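Local coordinates for protein mannose-6-phosphate isomerase (Helicobacter pylori, PDB 2QH5) that probably transfers the GMP part of GTP to mannose 1-phosphate, making GDP-mannose and diphosphate, through the N-terminal nucleotidyltransferase domain of a type 2 mannose-6-phosphate isomerase, at residues Arg165-Pro170 and Gly182-Asn187; Pro148-Gly153 and Asp173-Phe178; Phe64-Glu69 and Val79-Glu84; Asn7-Gly12 and Ser38-Ser43. All coordinates share one frame; numbering follows the deposited sequence. Where two conformers were deposited one is given.

Interaction 1 (Arg165-Pro170 and Gly182-Asn187); sequences RFIEKP and GGFYFN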
loop_
_atom_site.group_PDB
_atom_site.type_symbol
_atom_site.label_atom_id
_atom_site.label_comp_id
_atom_site.label_asym_id
_atom_site.label_seq_id
_atom_site.Cartn_x
_atom_site.Cartn_y
_atom_site.Cartn_z
ATOM N N ARG A 165 -16.355 2.999 11.233
ATOM C CA ARG A 165 -15.464 1.900 11.601
ATOM C C ARG A 165 -14.928 1.135 10.388
ATOM O O ARG A 165 -15.424 1.272 9.265
ATOM C CB ARG A 165 -16.112 0.930 12.610
ATOM C CG ARG A 165 -16.817 -0.249 11.979
ATOM C CD ARG A 165 -18.309 -0.131 12.064
ATOM N NE ARG A 165 -18.874 -1.153 12.939
ATOM C CZ ARG A 165 -20.081 -1.695 12.783
ATOM N NH1 ARG A 165 -20.869 -1.327 11.777
ATOM N NH2 ARG A 165 -20.499 -2.620 13.634
ATOM N N PHE A 166 -13.892 0.342 10.650
ATOM C CA PHE A 166 -13.276 -0.526 9.667
ATOM C C PHE A 166 -13.511 -1.956 10.126
ATOM O O PHE A 166 -13.144 -2.322 11.245
ATOM C CB PHE A 166 -11.776 -0.242 9.619
ATOM C CG PHE A 166 -11.110 -0.687 8.357
ATOM C CD1 PHE A 166 -10.637 0.249 7.448
ATOM C CD2 PHE A 166 -10.942 -2.043 8.078
ATOM C CE1 PHE A 166 -10.016 -0.155 6.278
ATOM C CE2 PHE A 166 -10.325 -2.458 6.913
ATOM C CZ PHE A 166 -9.861 -1.512 6.011
ATOM N N ILE A 167 -14.139 -2.758 9.276
ATOM C CA ILE A 167 -14.293 -4.182 9.559
ATOM C C ILE A 167 -13.708 -5.014 8.416
ATOM O O ILE A 167 -14.299 -5.118 7.338
ATOM C CB ILE A 167 -15.770 -4.601 9.906
ATOM C CG1 ILE A 167 -16.798 -3.979 8.947
ATOM C CG2 ILE A 167 -16.100 -4.270 11.362
ATOM C CD1 ILE A 167 -17.530 -2.762 9.475
ATOM N N GLU A 168 -12.523 -5.576 8.638
ATOM C CA GLU A 168 -11.866 -6.356 7.591
ATOM C C GLU A 168 -12.314 -7.808 7.630
ATOM O O GLU A 168 -12.275 -8.444 8.687
ATOM C CB GLU A 168 -10.339 -6.275 7.677
ATOM C CG GLU A 168 -9.675 -6.544 6.334
ATOM C CD GLU A 168 -8.438 -7.405 6.446
ATOM O OE1 GLU A 168 -7.671 -7.466 5.460
ATOM O OE2 GLU A 168 -8.231 -8.026 7.510
ATOM N N LYS A 169 -12.733 -8.307 6.468
ATOM C CA LYS A 169 -13.248 -9.672 6.299
ATOM C C LYS A 169 -14.340 -10.043 7.319
ATOM O O LYS A 169 -14.071 -10.742 8.301
ATOM C CB LYS A 169 -12.103 -10.700 6.299
ATOM C CG LYS A 169 -11.066 -10.482 5.200
ATOM C CD LYS A 169 -9.880 -11.420 5.354
ATOM C CE LYS A 169 -8.843 -11.165 4.276
ATOM N NZ LYS A 169 -7.766 -12.186 4.278
ATOM N N PRO A 170 -15.576 -9.557 7.094
ATOM C CA PRO A 170 -16.684 -9.933 7.968
ATOM C C PRO A 170 -17.286 -11.279 7.550
ATOM O O PRO A 170 -16.901 -11.829 6.518
ATOM C CB PRO A 170 -17.689 -8.800 7.750
ATOM C CG PRO A 170 -17.446 -8.348 6.344
ATOM C CD PRO A 170 -16.002 -8.634 6.021
ATOM N N GLY A 182 -26.268 0.391 3.389
ATOM C CA GLY A 182 -25.784 1.542 2.628
ATOM C C GLY A 182 -24.747 2.339 3.401
ATOM O O GLY A 182 -24.692 2.279 4.631
ATOM N N GLY A 183 -23.923 3.095 2.683
ATOM C CA GLY A 183 -22.829 3.836 3.310
ATOM C C GLY A 183 -21.650 2.934 3.643
ATOM O O GLY A 183 -20.868 3.223 4.560
ATOM N N PHE A 184 -21.532 1.838 2.895
ATOM C CA PHE A 184 -20.420 0.900 3.031
ATOM C C PHE A 184 -19.615 0.787 1.742
ATOM O O PHE A 184 -20.180 0.665 0.651
ATOM C CB PHE A 184 -20.918 -0.475 3.472
ATOM C CG PHE A 184 -20.965 -0.646 4.957
ATOM C CD1 PHE A 184 -22.141 -0.424 5.657
ATOM C CD2 PHE A 184 -19.822 -1.009 5.661
ATOM C CE1 PHE A 184 -22.184 -0.572 7.036
ATOM C CE2 PHE A 184 -19.854 -1.166 7.040
ATOM C CZ PHE A 184 -21.036 -0.948 7.730
ATOM N N TYR A 185 -18.294 0.837 1.884
ATOM C CA TYR A 185 -17.377 0.773 0.751
ATOM C C TYR A 185 -16.367 -0.367 0.927
ATOM O O TYR A 185 -16.016 -0.737 2.052
ATOM C CB TYR A 185 -16.614 2.093 0.599
ATOM C CG TYR A 185 -17.447 3.336 0.346
ATOM C CD1 TYR A 185 -17.475 3.934 -0.914
ATOM C CD2 TYR A 185 -18.169 3.941 1.372
ATOM C CE1 TYR A 185 -18.219 5.087 -1.148
ATOM C CE2 TYR A 185 -18.922 5.087 1.145
ATOM C CZ TYR A 185 -18.940 5.656 -0.112
ATOM O OH TYR A 185 -19.684 6.793 -0.325
ATOM N N PHE A 186 -15.908 -0.924 -0.191
ATOM C CA PHE A 186 -14.771 -1.840 -0.178
ATOM C C PHE A 186 -13.508 -1.032 0.048
ATOM O O PHE A 186 -13.301 0.004 -0.587
ATOM C CB PHE A 186 -14.626 -2.578 -1.516
ATOM C CG PHE A 186 -15.578 -3.731 -1.698
ATOM C CD1 PHE A 186 -15.810 -4.637 -0.666
ATOM C CD2 PHE A 186 -16.214 -3.929 -2.923
ATOM C CE1 PHE A 186 -16.678 -5.711 -0.842
ATOM C CE2 PHE A 186 -17.082 -4.996 -3.108
ATOM C CZ PHE A 186 -17.313 -5.893 -2.065
ATOM N N ASN A 187 -12.664 -1.501 0.956
ATOM C CA ASN A 187 -11.335 -0.931 1.084
ATOM C C ASN A 187 -10.483 -1.293 -0.132
ATOM O O ASN A 187 -10.355 -2.466 -0.489
ATOM C CB ASN A 187 -10.662 -1.394 2.374
ATOM C CG ASN A 187 -9.244 -0.890 2.495
ATOM O OD1 ASN A 187 -8.907 0.191 1.996
ATOM N ND2 ASN A 187 -8.393 -1.677 3.142
#
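Phe166 meets Asn187, and Ile167 and Arg165 meet Phe184, in the GT-A nucleotidyltransferase domain, where helix 172-181 connects two strands that flank strand 153-156. Strands 165-168 and 184-187 both run antiparallel to that middle strand. With it between them, their short axes come no nearer than 9.0 Å and diverge by 55°, so side chains must bridge the gap. Two separate meetings do so.

At the first, Asn187 has CG anti to its backbone N and turns its amide to the rim of the Phe166 ring. Asn187 ND2 lies 3.2 Å from Phe166 CZ, close to the ring plane, and Asn187 CB follows at 3.7 Å from the same CZ. Because ring and amide planes stand 79° apart, this is an upright approach to a ring edge, not an amide stack. Asn187 OD1 accepts a hydrogen bond from Gly189 N, which helps to fix the rotation of the amide.

The second meeting is at the edge of Phe184, whose ring also stacks on Phe178. Ile167 places CG1 between its backbone N and carbonyl carbon (chi1 45°), and from there CD1 reaches the ring rim, 3.7 Å from Phe184 CE2 and near the plane. Arg165, on a chain bent at its second and third torsions, brings its guanidinium obliquely past the next ring atom. That group's stronger tie is a salt bridge to Glu156, made through the same nitrogen that approaches the ring: Arg165 NH1 stands 4.1 Å from Phe184 CZ.

Interaction 2 (Pro148-Gly153 and Asp173-Phe178); sequences PNTEFG and DKAIEF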
loop_
_atom_site.group_PDB
_atom_site.type_symbol
_atom_site.label_atom_id
_atom_site.label_comp_id
_atom_site.label_asym_id
_atom_site.label_seq_id
_atom_site.Cartn_x
_atom_site.Cartn_y
_atom_site.Cartn_z
ATOM N N PRO A 148 -21.060 -8.450 -2.761
ATOM C CA PRO A 148 -20.528 -8.576 -1.399
ATOM C C PRO A 148 -19.733 -9.864 -1.110
ATOM O O PRO A 148 -20.302 -10.855 -0.639
ATOM C CB PRO A 148 -21.786 -8.506 -0.522
ATOM C CG PRO A 148 -22.905 -8.928 -1.404
ATOM C CD PRO A 148 -22.525 -8.609 -2.814
ATOM N N ASN A 149 -18.425 -9.835 -1.371
ATOM C CA ASN A 149 -17.541 -10.951 -1.002
ATOM C C ASN A 149 -16.730 -10.667 0.269
ATOM O O ASN A 149 -16.354 -9.524 0.538
ATOM C CB ASN A 149 -16.631 -11.371 -2.167
ATOM C CG ASN A 149 -15.530 -10.364 -2.453
ATOM O OD1 ASN A 149 -14.395 -10.526 -1.999
ATOM N ND2 ASN A 149 -15.859 -9.323 -3.209
ATOM N N THR A 150 -16.457 -11.718 1.037
ATOM C CA THR A 150 -15.936 -11.576 2.400
ATOM C C THR A 150 -14.413 -11.613 2.528
ATOM O O THR A 150 -13.880 -11.775 3.630
ATOM C CB THR A 150 -16.533 -12.644 3.332
ATOM O OG1 THR A 150 -16.234 -13.950 2.824
ATOM C CG2 THR A 150 -18.034 -12.474 3.427
ATOM N N GLU A 151 -13.718 -11.463 1.405
ATOM C CA GLU A 151 -12.260 -11.415 1.404
ATOM C C GLU A 151 -11.769 -9.978 1.561
ATOM O O GLU A 151 -10.606 -9.744 1.895
ATOM C CB GLU A 151 -11.702 -12.033 0.118
ATOM C CG GLU A 151 -11.813 -13.557 0.054
ATOM C CD GLU A 151 -11.621 -14.108 -1.351
ATOM O OE1 GLU A 151 -12.430 -13.773 -2.248
ATOM O OE2 GLU A 151 -10.666 -14.888 -1.555
ATOM N N PHE A 152 -12.671 -9.024 1.327
ATOM C CA PHE A 152 -12.334 -7.600 1.352
ATOM C C PHE A 152 -12.505 -6.932 2.714
ATOM O O PHE A 152 -13.130 -7.487 3.625
ATOM C CB PHE A 152 -13.155 -6.841 0.310
ATOM C CG PHE A 152 -12.566 -6.871 -1.067
ATOM C CD1 PHE A 152 -11.340 -6.270 -1.325
ATOM C CD2 PHE A 152 -13.241 -7.485 -2.111
ATOM C CE1 PHE A 152 -10.792 -6.295 -2.599
ATOM C CE2 PHE A 152 -12.704 -7.514 -3.390
ATOM C CZ PHE A 152 -11.477 -6.917 -3.635
ATOM N N GLY A 153 -11.928 -5.737 2.834
ATOM C CA GLY A 153 -12.130 -4.872 3.992
ATOM C C GLY A 153 -13.313 -3.946 3.770
ATOM O O GLY A 153 -13.532 -3.440 2.664
ATOM N N ASP A 173 -22.869 -13.204 6.567
ATOM C CA ASP A 173 -24.085 -12.656 7.152
ATOM C C ASP A 173 -23.959 -11.141 7.259
ATOM O O ASP A 173 -24.863 -10.402 6.861
ATOM C CB ASP A 173 -24.312 -13.253 8.539
ATOM C CG ASP A 173 -23.961 -14.723 8.600
ATOM O OD1 ASP A 173 -22.932 -15.058 9.227
ATOM O OD2 ASP A 173 -24.699 -15.537 8.003
ATOM N N LYS A 174 -22.822 -10.696 7.793
ATOM C CA LYS A 174 -22.528 -9.277 7.975
ATOM C C LYS A 174 -22.328 -8.552 6.647
ATOM O O LYS A 174 -22.715 -7.395 6.510
ATOM C CB LYS A 174 -21.287 -9.102 8.856
ATOM C CG LYS A 174 -21.484 -9.481 10.315
ATOM C CD LYS A 174 -22.289 -8.424 11.053
ATOM C CE LYS A 174 -22.391 -8.740 12.533
ATOM N NZ LYS A 174 -23.100 -7.659 13.267
ATOM N N ALA A 175 -21.738 -9.243 5.673
ATOM C CA ALA A 175 -21.447 -8.671 4.353
ATOM C C ALA A 175 -22.706 -8.416 3.523
ATOM O O ALA A 175 -22.705 -7.579 2.613
ATOM C CB ALA A 175 -20.483 -9.571 3.588
ATOM N N ILE A 176 -23.769 -9.147 3.841
ATOM C CA ILE A 176 -25.044 -8.995 3.157
ATOM C C ILE A 176 -25.932 -8.034 3.951
ATOM O O ILE A 176 -26.811 -7.374 3.389
ATOM C CB ILE A 176 -25.720 -10.380 2.920
ATOM C CG1 ILE A 176 -25.821 -10.683 1.418
ATOM C CG2 ILE A 176 -27.068 -10.516 3.655
ATOM C CD1 ILE A 176 -24.582 -11.351 0.844
ATOM N N GLU A 177 -25.674 -7.945 5.254
ATOM C CA GLU A 177 -26.398 -7.033 6.136
ATOM C C GLU A 177 -25.943 -5.590 5.921
ATOM O O GLU A 177 -26.755 -4.663 5.962
ATOM C CB GLU A 177 -26.197 -7.444 7.595
ATOM C CG GLU A 177 -27.211 -6.856 8.557
ATOM C CD GLU A 177 -27.246 -7.592 9.884
ATOM O OE1 GLU A 177 -26.163 -7.891 10.437
ATOM O OE2 GLU A 177 -28.362 -7.868 10.373
ATOM N N PHE A 178 -24.645 -5.414 5.683
ATOM C CA PHE A 178 -24.070 -4.102 5.389
ATOM C C PHE A 178 -24.263 -3.734 3.915
ATOM O O PHE A 178 -23.970 -2.609 3.500
ATOM C CB PHE A 178 -22.581 -4.055 5.761
ATOM C CG PHE A 178 -22.306 -4.249 7.235
ATOM C CD1 PHE A 178 -23.195 -3.783 8.202
ATOM C CD2 PHE A 178 -21.136 -4.873 7.656
ATOM C CE1 PHE A 178 -22.932 -3.959 9.556
ATOM C CE2 PHE A 178 -20.864 -5.053 9.009
ATOM C CZ PHE A 178 -21.763 -4.593 9.960
#
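Asp173 O, in the helical turn that carries Ala175 and Ile176 against Pro148, is gripped by two amides: Glu177 N at 3.0 Å, the regular helical bond, and Ile176 N in a weak bond at 3.4 Å. Phe178 N continues the pattern to Lys174 O at 2.9 Å. These bonds hold the backbone of the turn, while the contact with the loop 148-153 is made by packing, mostly of carbon atoms, with no polar bond between the segments.

Pro148 and Ala175 have the closest backbones, their CA atoms 5.8 Å apart. The proline ring lies against the helix so that Pro148 CB comes within 3.4 Å of Ala175 O, while its neighbour CG meets the far end of Ile176, with CD1 of Ile176 3.7 Å from Pro148 CG. Ile176 reaches it with a first torsion of -115°, well off the staggered positions, and the two side chains cross at a slant. Thr150 adds a third point of contact. Its methyl is anti to the carbonyl carbon, leaving the hydroxyl turned from the helix, and Thr150 CG2 packs on Ala175 CB at 3.8 Å. The small alanine thus accepts both proline and threonine.

Within the nucleotidyltransferase domain, the loop links strands 138-144 and 153-156, and Tyr154 of the latter touches both Pro148 and Ala175. Helix 172-181, which follows strand 165-168 and precedes strand 184-194, also presents Leu172 to Thr150 and Gln179 to Pro148.

Interaction 3 (Phe64-Glu69 and Val79-Glu84); sequences FLALEE and VGFLLE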
loop_
_atom_site.group_PDB
_atom_site.type_symbol
_atom_site.label_atom_id
_atom_site.label_comp_id
_atom_site.label_asym_id
_atom_site.label_seq_id
_atom_site.Cartn_x
_atom_site.Cartn_y
_atom_site.Cartn_z
ATOM N N PHE A 64 14.550 -9.295 -10.648
ATOM C CA PHE A 64 14.962 -9.094 -12.038
ATOM C C PHE A 64 13.805 -9.143 -13.030
ATOM O O PHE A 64 13.857 -8.501 -14.082
ATOM C CB PHE A 64 16.070 -10.079 -12.414
ATOM C CG PHE A 64 17.331 -9.886 -11.617
ATOM C CD1 PHE A 64 18.309 -8.975 -12.039
ATOM C CD2 PHE A 64 17.528 -10.592 -10.432
ATOM C CE1 PHE A 64 19.465 -8.784 -11.292
ATOM C CE2 PHE A 64 18.678 -10.418 -9.667
ATOM C CZ PHE A 64 19.656 -9.503 -10.100
ATOM N N LEU A 65 12.763 -9.895 -12.680
ATOM C CA LEU A 65 11.501 -9.860 -13.412
ATOM C C LEU A 65 10.855 -8.461 -13.338
ATOM O O LEU A 65 10.477 -7.882 -14.365
ATOM C CB LEU A 65 10.553 -10.944 -12.873
ATOM C CG LEU A 65 9.185 -11.149 -13.527
ATOM C CD1 LEU A 65 9.316 -11.264 -15.032
ATOM C CD2 LEU A 65 8.517 -12.386 -12.953
ATOM N N ALA A 66 10.755 -7.923 -12.122
ATOM C CA ALA A 66 10.207 -6.596 -11.886
ATOM C C ALA A 66 11.014 -5.510 -12.605
ATOM O O ALA A 66 10.451 -4.663 -13.303
ATOM C CB ALA A 66 10.162 -6.321 -10.396
ATOM N N LEU A 67 12.334 -5.561 -12.437
ATOM C CA LEU A 67 13.244 -4.570 -12.997
ATOM C C LEU A 67 13.184 -4.576 -14.522
ATOM O O LEU A 67 13.352 -3.535 -15.162
ATOM C CB LEU A 67 14.669 -4.861 -12.529
ATOM C CG LEU A 67 15.638 -3.749 -12.118
ATOM C CD1 LEU A 67 17.054 -4.275 -12.286
ATOM C CD2 LEU A 67 15.470 -2.440 -12.888
ATOM N N GLU A 68 12.930 -5.751 -15.094
ATOM C CA GLU A 68 12.810 -5.903 -16.542
ATOM C C GLU A 68 11.573 -5.201 -17.089
ATOM O O GLU A 68 11.623 -4.586 -18.158
ATOM C CB GLU A 68 12.770 -7.386 -16.916
ATOM C CG GLU A 68 13.062 -7.685 -18.380
ATOM C CD GLU A 68 13.263 -9.168 -18.635
ATOM O OE1 GLU A 68 14.413 -9.567 -18.922
ATOM O OE2 GLU A 68 12.279 -9.936 -18.532
ATOM N N GLU A 69 10.470 -5.287 -16.349
ATOM C CA GLU A 69 9.179 -4.782 -16.817
ATOM C C GLU A 69 9.016 -3.270 -16.723
ATOM O O GLU A 69 8.116 -2.700 -17.338
ATOM C CB GLU A 69 8.039 -5.493 -16.101
ATOM C CG GLU A 69 7.768 -6.853 -16.687
ATOM C CD GLU A 69 6.740 -7.639 -15.912
ATOM O OE1 GLU A 69 6.850 -8.879 -15.892
ATOM O OE2 GLU A 69 5.830 -7.025 -15.321
ATOM N N VAL A 79 14.224 5.374 -8.618
ATOM C CA VAL A 79 13.551 4.132 -8.218
ATOM C C VAL A 79 14.437 3.257 -7.323
ATOM O O VAL A 79 15.615 3.049 -7.610
ATOM C CB VAL A 79 13.117 3.308 -9.463
ATOM C CG1 VAL A 79 12.193 2.136 -9.078
ATOM C CG2 VAL A 79 12.451 4.205 -10.495
ATOM N N GLY A 80 13.859 2.749 -6.241
ATOM C CA GLY A 80 14.563 1.866 -5.321
ATOM C C GLY A 80 13.755 0.612 -5.077
ATOM O O GLY A 80 12.554 0.574 -5.356
ATOM N N PHE A 81 14.416 -0.420 -4.556
ATOM C CA PHE A 81 13.773 -1.692 -4.249
ATOM C C PHE A 81 13.994 -2.091 -2.809
ATOM O O PHE A 81 15.035 -1.816 -2.233
ATOM C CB PHE A 81 14.348 -2.805 -5.108
ATOM C CG PHE A 81 13.711 -2.925 -6.450
ATOM C CD1 PHE A 81 12.772 -3.920 -6.691
ATOM C CD2 PHE A 81 14.056 -2.059 -7.479
ATOM C CE1 PHE A 81 12.186 -4.051 -7.951
ATOM C CE2 PHE A 81 13.466 -2.173 -8.726
ATOM C CZ PHE A 81 12.535 -3.173 -8.968
ATOM N N LEU A 82 12.999 -2.748 -2.238
ATOM C CA LEU A 82 13.169 -3.443 -0.989
ATOM C C LEU A 82 12.808 -4.885 -1.267
ATOM O O LEU A 82 11.640 -5.213 -1.534
ATOM C CB LEU A 82 12.267 -2.864 0.093
ATOM C CG LEU A 82 12.036 -3.768 1.311
ATOM C CD1 LEU A 82 13.308 -3.945 2.132
ATOM C CD2 LEU A 82 10.904 -3.241 2.157
ATOM N N LEU A 83 13.817 -5.745 -1.202
ATOM C CA LEU A 83 13.646 -7.149 -1.534
ATOM C C LEU A 83 13.318 -8.003 -0.317
ATOM O O LEU A 83 13.867 -7.824 0.764
ATOM C CB LEU A 83 14.874 -7.675 -2.274
ATOM C CG LEU A 83 15.228 -6.855 -3.517
ATOM C CD1 LEU A 83 16.400 -7.476 -4.237
ATOM C CD2 LEU A 83 14.036 -6.732 -4.452
ATOM N N GLU A 84 12.389 -8.926 -0.493
ATOM C CA GLU A 84 11.992 -9.750 0.619
ATOM C C GLU A 84 12.390 -11.203 0.404
ATOM O O GLU A 84 12.198 -11.766 -0.681
ATOM C CB GLU A 84 10.497 -9.588 0.897
ATOM C CG GLU A 84 10.119 -8.134 1.214
ATOM C CD GLU A 84 8.782 -7.989 1.911
ATOM O OE1 GLU A 84 8.759 -7.407 3.026
ATOM O OE2 GLU A 84 7.766 -8.451 1.344
#
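Apolar contact of Phe81 with Ala66 and Leu67 carries the meeting. With CG anti to its carbonyl carbon (chi1 -85°), Phe81 carries its ring outward from strand 78-84 to helix 63-69. The approach is by the ring rim: Ala66 CB lies in the ring plane, 3.9 Å from Phe81 CE1 and 4.2 Å from Phe81 CZ. On the other side of CZ, Leu67 CG comes to 4.3 Å from Phe81 CE2, and Leu67 N lies 4.2 Å from Phe81 CZ itself. The end of the ring therefore fits between two successive residues of the helix, although the nearest CA atoms, those of Leu67 and Phe81, are still 9.2 Å apart.

The two elements are successive parts of a beta-alpha-beta unit, strand 53-59, helix 63-69 and strand 78-84, in the parallel part of the sheet in this GT-A nucleotidyltransferase domain. Ile56 and Cys58 on the neighbouring strand 53-59 also touch the Phe81 side chain.

Aromatic contact comes from Tyr63, whose ring meets that of Phe81 edge-to-face.

Backbone bonds do not join helix and strand: Glu68 N reaches Phe64 O at 3.1 Å along the helix, while Phe81 pairs with Ala231 of the adjacent strand 230-233.

Interaction 4 (Asn7-Gly12 and Ser38-Ser43); sequences NILLSG and SLFELS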
loop_
_atom_site.group_PDB
_atom_site.type_symbol
_atom_site.label_atom_id
_atom_site.label_comp_id
_atom_site.label_asym_id
_atom_site.label_seq_id
_atom_site.Cartn_x
_atom_site.Cartn_y
_atom_site.Cartn_z
ATOM N N ASN A 7 6.110 6.845 -3.680
ATOM C CA ASN A 7 5.225 5.747 -4.017
ATOM C C ASN A 7 5.779 4.471 -3.402
ATOM O O ASN A 7 6.914 4.100 -3.675
ATOM C CB ASN A 7 5.092 5.591 -5.533
ATOM C CG ASN A 7 4.186 4.435 -5.928
ATOM O OD1 ASN A 7 4.409 3.791 -6.954
ATOM N ND2 ASN A 7 3.164 4.164 -5.116
ATOM N N ILE A 8 4.989 3.819 -2.552
ATOM C CA ILE A 8 5.349 2.506 -2.026
ATOM C C ILE A 8 4.563 1.462 -2.791
ATOM O O ILE A 8 3.383 1.228 -2.515
ATOM C CB ILE A 8 5.071 2.359 -0.527
ATOM C CG1 ILE A 8 5.661 3.538 0.269
ATOM C CG2 ILE A 8 5.593 1.014 -0.034
ATOM C CD1 ILE A 8 7.157 3.701 0.158
ATOM N N LEU A 9 5.237 0.837 -3.749
ATOM C CA LEU A 9 4.602 -0.083 -4.687
ATOM C C LEU A 9 4.721 -1.501 -4.133
ATOM O O LEU A 9 5.774 -2.122 -4.218
ATOM C CB LEU A 9 5.284 0.044 -6.067
ATOM C CG LEU A 9 4.477 0.005 -7.360
ATOM C CD1 LEU A 9 5.435 -0.130 -8.531
ATOM C CD2 LEU A 9 3.440 -1.114 -7.397
ATOM N N LEU A 10 3.646 -2.001 -3.537
ATOM C CA LEU A 10 3.672 -3.311 -2.902
ATOM C C LEU A 10 3.443 -4.435 -3.902
ATOM O O LEU A 10 2.328 -4.594 -4.410
ATOM C CB LEU A 10 2.614 -3.398 -1.801
ATOM C CG LEU A 10 2.658 -2.409 -0.635
ATOM C CD1 LEU A 10 1.372 -2.529 0.151
ATOM C CD2 LEU A 10 3.842 -2.658 0.262
ATOM N N SER A 11 4.488 -5.225 -4.155
ATOM C CA SER A 11 4.403 -6.366 -5.068
ATOM C C SER A 11 4.579 -7.711 -4.361
ATOM O O SER A 11 4.060 -8.728 -4.818
ATOM C CB SER A 11 5.429 -6.225 -6.184
ATOM O OG SER A 11 5.327 -4.946 -6.780
ATOM N N GLY A 12 5.316 -7.713 -3.254
ATOM C CA GLY A 12 5.565 -8.941 -2.498
ATOM C C GLY A 12 4.302 -9.614 -1.991
ATOM O O GLY A 12 3.872 -10.633 -2.532
ATOM N N SER A 38 1.719 -5.422 -18.080
ATOM C CA SER A 38 1.354 -6.130 -16.853
ATOM C C SER A 38 0.723 -5.189 -15.833
ATOM O O SER A 38 0.887 -3.965 -15.915
ATOM C CB SER A 38 2.585 -6.803 -16.240
ATOM O OG SER A 38 3.524 -5.840 -15.794
ATOM N N LEU A 39 -0.003 -5.765 -14.875
ATOM C CA LEU A 39 -0.601 -4.991 -13.780
ATOM C C LEU A 39 0.462 -4.193 -13.037
ATOM O O LEU A 39 0.271 -3.007 -12.757
ATOM C CB LEU A 39 -1.314 -5.914 -12.799
ATOM C CG LEU A 39 -2.689 -6.415 -13.222
ATOM C CD1 LEU A 39 -3.202 -7.471 -12.241
ATOM C CD2 LEU A 39 -3.653 -5.243 -13.333
ATOM N N PHE A 40 1.582 -4.861 -12.747
ATOM C CA PHE A 40 2.747 -4.262 -12.111
ATOM C C PHE A 40 3.247 -2.996 -12.819
ATOM O O PHE A 40 3.396 -1.955 -12.180
ATOM C CB PHE A 40 3.878 -5.299 -11.973
ATOM C CG PHE A 40 5.167 -4.728 -11.440
ATOM C CD1 PHE A 40 5.349 -4.548 -10.074
ATOM C CD2 PHE A 40 6.194 -4.365 -12.307
ATOM C CE1 PHE A 40 6.525 -4.002 -9.588
ATOM C CE2 PHE A 40 7.371 -3.824 -11.823
ATOM C CZ PHE A 40 7.537 -3.640 -10.466
ATOM N N GLU A 41 3.502 -3.070 -14.126
ATOM C CA GLU A 41 3.986 -1.887 -14.850
ATOM C C GLU A 41 2.907 -0.821 -15.061
ATOM O O GLU A 41 3.214 0.365 -15.171
ATOM C CB GLU A 41 4.652 -2.262 -16.175
ATOM C CG GLU A 41 3.734 -2.835 -17.223
ATOM C CD GLU A 41 4.473 -3.165 -18.500
ATOM O OE1 GLU A 41 4.753 -4.364 -18.722
ATOM O OE2 GLU A 41 4.794 -2.226 -19.267
ATOM N N LEU A 42 1.648 -1.249 -15.103
ATOM C CA LEU A 42 0.523 -0.319 -15.131
ATOM C C LEU A 42 0.443 0.460 -13.819
ATOM O O LEU A 42 0.338 1.695 -13.831
ATOM C CB LEU A 42 -0.783 -1.071 -15.394
ATOM C CG LEU A 42 -1.477 -1.009 -16.765
ATOM C CD1 LEU A 42 -0.688 -0.272 -17.868
ATOM C CD2 LEU A 42 -1.855 -2.421 -17.185
ATOM N N SER A 43 0.510 -0.273 -12.701
ATOM C CA SER A 43 0.527 0.313 -11.361
ATOM C C SER A 43 1.754 1.201 -11.139
ATOM O O SER A 43 1.667 2.228 -10.470
ATOM C CB SER A 43 0.482 -0.776 -10.293
ATOM O OG SER A 43 -0.744 -1.490 -10.314
#
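The end of strand 5-10, next to the glycine-rich loop that in nucleotidyltransferases of this family binds the nucleotide, packs mainly through Leu9 on Phe40 and Ser43 of helix 39-48. Leu9 divides its branches between two helical residues: CD1 comes obliquely to the Phe40 ring, 4.2 Å from Phe40 CE1, and CD2 lies equally far, 4.2 Å, from Ser43 CB. Phe40 keeps CG anti to its backbone N (chi1 175°), which swings the ring rim toward the strand. Ser11 OG sits in the plane of that ring, but Ser11 has two conformers and its close approach is doubtful.

Strand 5-10 belongs to the parallel part of the GT-A sheet, paired with strands 53-59 and 106-111, and the helix covers one face of it. Residues 13-25, which include most of that loop, are not modelled; the contact lies just before the gap.

At its start the helix is closed by a capping box between Ser38 and Glu41. In the conformer given for Ser38, Glu41 N donates to Ser38 OG at 3.2 Å, nearly straight at 168°; the return bond, Ser38 N to Glu41 OE1, is weak at 3.3 Å. Further along, Ser43 OG is hydrogen-bonded to Ser112 O.

Overall arrangement
The four contacts form two pairs within one nucleotidyltransferase domain. Interactions 3 and 4 have centres about 10 Å apart and touch: in the conformer given, Glu69 OE2 is 2.6 Å from Ser38 OG, a probable hydrogen bond to the serine that caps helix 39-48, and Ala66 O lies 3.5 Å from Phe40 CE2. Interactions 1 and 2, about 8 Å apart between centres, are joined by probable backbone hydrogen bonds, Asn187 N to Gly153 O at 2.7 Å and Lys169 N to Phe152 O at 3.0 Å. Between the pairs, the nearest atoms of interactions 1 and 4 are about 10 Å apart. Interaction 4 adjoins the unmodelled, probably nucleotide-binding loop, while interactions 1 and 3 lie on opposite sides of the chain's centre.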